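Local coordinates for protein TRAP dicarboxylate transporter, DctP subunit (Chromohalobacter salexigens, PDB 4P1L) that binds D-glucuronate and is probably the solute-binding component of a tripartite ATP-independent periplasmic (TRAP) transport system that imports solutes into the cytoplasm, at residues A[188-193]-A[215-220]. Numbering follows the deposited sequence.
Sequences MAYGEV and SGHYEV. With BDP (beta-D-glucopyranuronic acid), chain C.
The imidazole of His217 has an aliphatic carbon over each face, both toward the rim: Val193 CG1 on one, in a CH-pi contact 3.7 Å from the ring centroid and 27° off the normal, and Ser215 CB on the opposite one. In the plane of the ring, at its edge, sits a bridging water. The Tyr190 ring carries D-glucuronate C5 over one face, while its CE1 and OH approach His217 and Ser215 of 215-220 obliquely. In this periplasmic solute-binding protein of the TRAP family the arrangement is consistent with a second shell behind Tyr190, and illustrates how packing and a bridging water can position a first-shell residue. The loop after strand 184-187, which supplies Tyr190 to the sugar site, packs against the ST turn that follows helix 209-214. In that turn Ser215 OG accepts from the backbone N of His217, and it is also hydrogen-bonded to the carbonyl O of Ser211 in the preceding helix.

Tyr190 CG stands anti to the backbone N (chi1 -176°), which carries the ring past the ligand until its OH meets Ser215 CB at 3.6 Å. Nearer the backbone, Tyr190 CB approaches the carboxylate oxygen O6B of the sugar at 3.3 Å. The tyrosine and imidazole planes are inclined at 71°, with Tyr190 CE1 4.0 Å from His217 CE1, an oblique pair that is neither a stack nor an edge-to-face contact.

Both imidazole nitrogens have partners, which should fix the rotation of the ring: ND1 is hydrogen-bonded to the hydroxyl of Tyr149, and NE2 to the water. The same water, 2.8 Å from His217 NE2, donates to Tyr190 O at 2.7 Å.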
loop_
_atom_site.group_PDB
_atom_site.type_symbol
_atom_site.label_atom_id
_atom_site.label_comp_id
_atom_site.label_asym_id
_atom_site.label_seq_id
_atom_site.Cartn_x
_atom_site.Cartn_y
_atom_site.Cartn_z
HETATM N N MSE A 188 6.240 -8.557 9.711
HETATM C CA MSE A 188 6.005 -7.887 10.992
HETATM C C MSE A 188 4.993 -6.747 10.836
HETATM O O MSE A 188 4.985 -6.059 9.812
HETATM C CB MSE A 188 7.342 -7.339 11.500
HETATM C CG MSE A 188 7.308 -6.712 12.844
HETATM SE SE MSE A 188 9.086 -5.943 13.297
HETATM C CE MSE A 188 10.198 -7.427 12.838
ATOM N N ALA A 189 4.155 -6.562 11.850
ATOM C CA ALA A 189 3.234 -5.414 11.942
ATOM C C ALA A 189 3.987 -4.104 11.819
ATOM O O ALA A 189 5.032 -3.924 12.417
ATOM C CB ALA A 189 2.458 -5.439 13.243
ATOM N N TYR A 190 3.440 -3.195 11.027
ATOM C CA TYR A 190 4.040 -1.875 10.780
ATOM C C TYR A 190 4.442 -1.154 12.084
ATOM O O TYR A 190 5.539 -0.579 12.172
ATOM C CB TYR A 190 3.028 -1.053 9.970
ATOM C CG TYR A 190 3.456 0.316 9.508
ATOM C CD1 TYR A 190 4.675 0.522 8.865
ATOM C CD2 TYR A 190 2.615 1.416 9.681
ATOM C CE1 TYR A 190 5.049 1.781 8.446
ATOM C CE2 TYR A 190 2.981 2.671 9.252
ATOM C CZ TYR A 190 4.201 2.846 8.634
ATOM O OH TYR A 190 4.583 4.091 8.198
ATOM N N GLY A 191 3.545 -1.178 13.084
ATOM C CA GLY A 191 3.735 -0.472 14.337
ATOM C C GLY A 191 4.929 -0.926 15.150
ATOM O O GLY A 191 5.433 -0.190 15.994
ATOM N N GLU A 192 5.400 -2.134 14.873
ATOM C CA GLU A 192 6.501 -2.710 15.626
ATOM C C GLU A 192 7.873 -2.460 15.010
ATOM O O GLU A 192 8.913 -2.782 15.611
ATOM C CB GLU A 192 6.274 -4.206 15.761
ATOM C CG GLU A 192 5.119 -4.545 16.666
ATOM C CD GLU A 192 4.805 -6.016 16.682
ATOM O OE1 GLU A 192 5.653 -6.811 16.215
ATOM O OE2 GLU A 192 3.707 -6.368 17.173
ATOM N N VAL A 193 7.885 -1.877 13.819
ATOM C CA VAL A 193 9.127 -1.830 13.042
ATOM C C VAL A 193 10.146 -0.898 13.678
ATOM O O VAL A 193 11.336 -1.220 13.719
ATOM C CB VAL A 193 8.881 -1.434 11.585
ATOM C CG1 VAL A 193 10.206 -1.249 10.825
ATOM C CG2 VAL A 193 8.024 -2.476 10.912
ATOM N N SER A 215 6.782 7.348 10.321
ATOM C CA SER A 215 6.970 6.266 11.297
ATOM C C SER A 215 8.184 6.450 12.204
ATOM O O SER A 215 8.302 5.762 13.208
ATOM C CB SER A 215 7.188 4.937 10.580
ATOM O OG SER A 215 8.443 4.978 9.910
ATOM N N GLY A 216 9.103 7.324 11.813
ATOM C CA GLY A 216 10.338 7.533 12.553
ATOM C C GLY A 216 11.461 6.572 12.173
ATOM O O GLY A 216 12.520 6.606 12.788
ATOM N N HIS A 217 11.248 5.723 11.168
ATOM C CA HIS A 217 12.251 4.705 10.832
ATOM C C HIS A 217 13.548 5.344 10.413
ATOM O O HIS A 217 14.608 4.816 10.700
ATOM C CB HIS A 217 11.755 3.750 9.741
ATOM C CG HIS A 217 10.543 2.969 10.136
ATOM N ND1 HIS A 217 9.853 2.167 9.261
ATOM C CD2 HIS A 217 9.889 2.883 11.318
ATOM C CE1 HIS A 217 8.822 1.620 9.883
ATOM N NE2 HIS A 217 8.841 2.022 11.140
ATOM N N TYR A 218 13.453 6.519 9.794
ATOM C CA TYR A 218 14.630 7.225 9.296
ATOM C C TYR A 218 15.596 7.620 10.412
ATOM O O TYR A 218 16.767 7.850 10.157
ATOM C CB TYR A 218 14.194 8.474 8.542
ATOM C CG TYR A 218 13.757 9.626 9.422
ATOM C CD1 TYR A 218 12.473 9.700 9.919
ATOM C CD2 TYR A 218 14.634 10.674 9.714
ATOM C CE1 TYR A 218 12.064 10.762 10.710
ATOM C CE2 TYR A 218 14.231 11.740 10.504
ATOM C CZ TYR A 218 12.949 11.780 10.987
ATOM O OH TYR A 218 12.542 12.827 11.766
ATOM N N GLU A 219 15.106 7.696 11.641
ATOM C CA GLU A 219 15.957 8.045 12.766
ATOM C C GLU A 219 16.915 6.924 13.131
ATOM O O GLU A 219 17.900 7.163 13.823
ATOM C CB GLU A 219 15.114 8.387 13.994
ATOM C CG GLU A 219 14.215 9.595 13.830
ATOM C CD GLU A 219 13.199 9.693 14.950
ATOM O OE1 GLU A 219 13.394 9.010 15.979
ATOM O OE2 GLU A 219 12.202 10.426 14.793
ATOM N N VAL A 220 16.614 5.693 12.713
ATOM C CA VAL A 220 17.451 4.560 13.093
ATOM C C VAL A 220 18.119 3.928 11.871
ATOM O O VAL A 220 19.287 3.538 11.911
ATOM C CB VAL A 220 16.651 3.507 13.879
ATOM C CG1 VAL A 220 17.520 2.270 14.154
ATOM C CG2 VAL A 220 16.129 4.109 15.179
HETATM C C1 BDP C . 2.528 1.843 4.043
HETATM C C2 BDP C . 1.058 1.545 3.789
HETATM C C3 BDP C . 0.439 1.046 5.038
HETATM C C4 BDP C . 1.178 -0.189 5.447
HETATM C C5 BDP C . 2.686 0.112 5.651
HETATM C C6 BDP C . 3.495 -1.127 6.027
HETATM O O2 BDP C . 0.462 2.773 3.406
HETATM O O3 BDP C . -0.979 0.625 4.676
HETATM O O4 BDP C . 0.625 -0.723 6.662
HETATM O O5 BDP C . 3.206 0.652 4.476
HETATM O O6A BDP C . 4.691 -1.180 5.591
HETATM O O1 BDP C . 3.128 2.264 2.868
HETATM O O6B BDP C . 3.001 -1.981 6.792
HETATM O O HOH W 1 7.080 1.345 13.196
#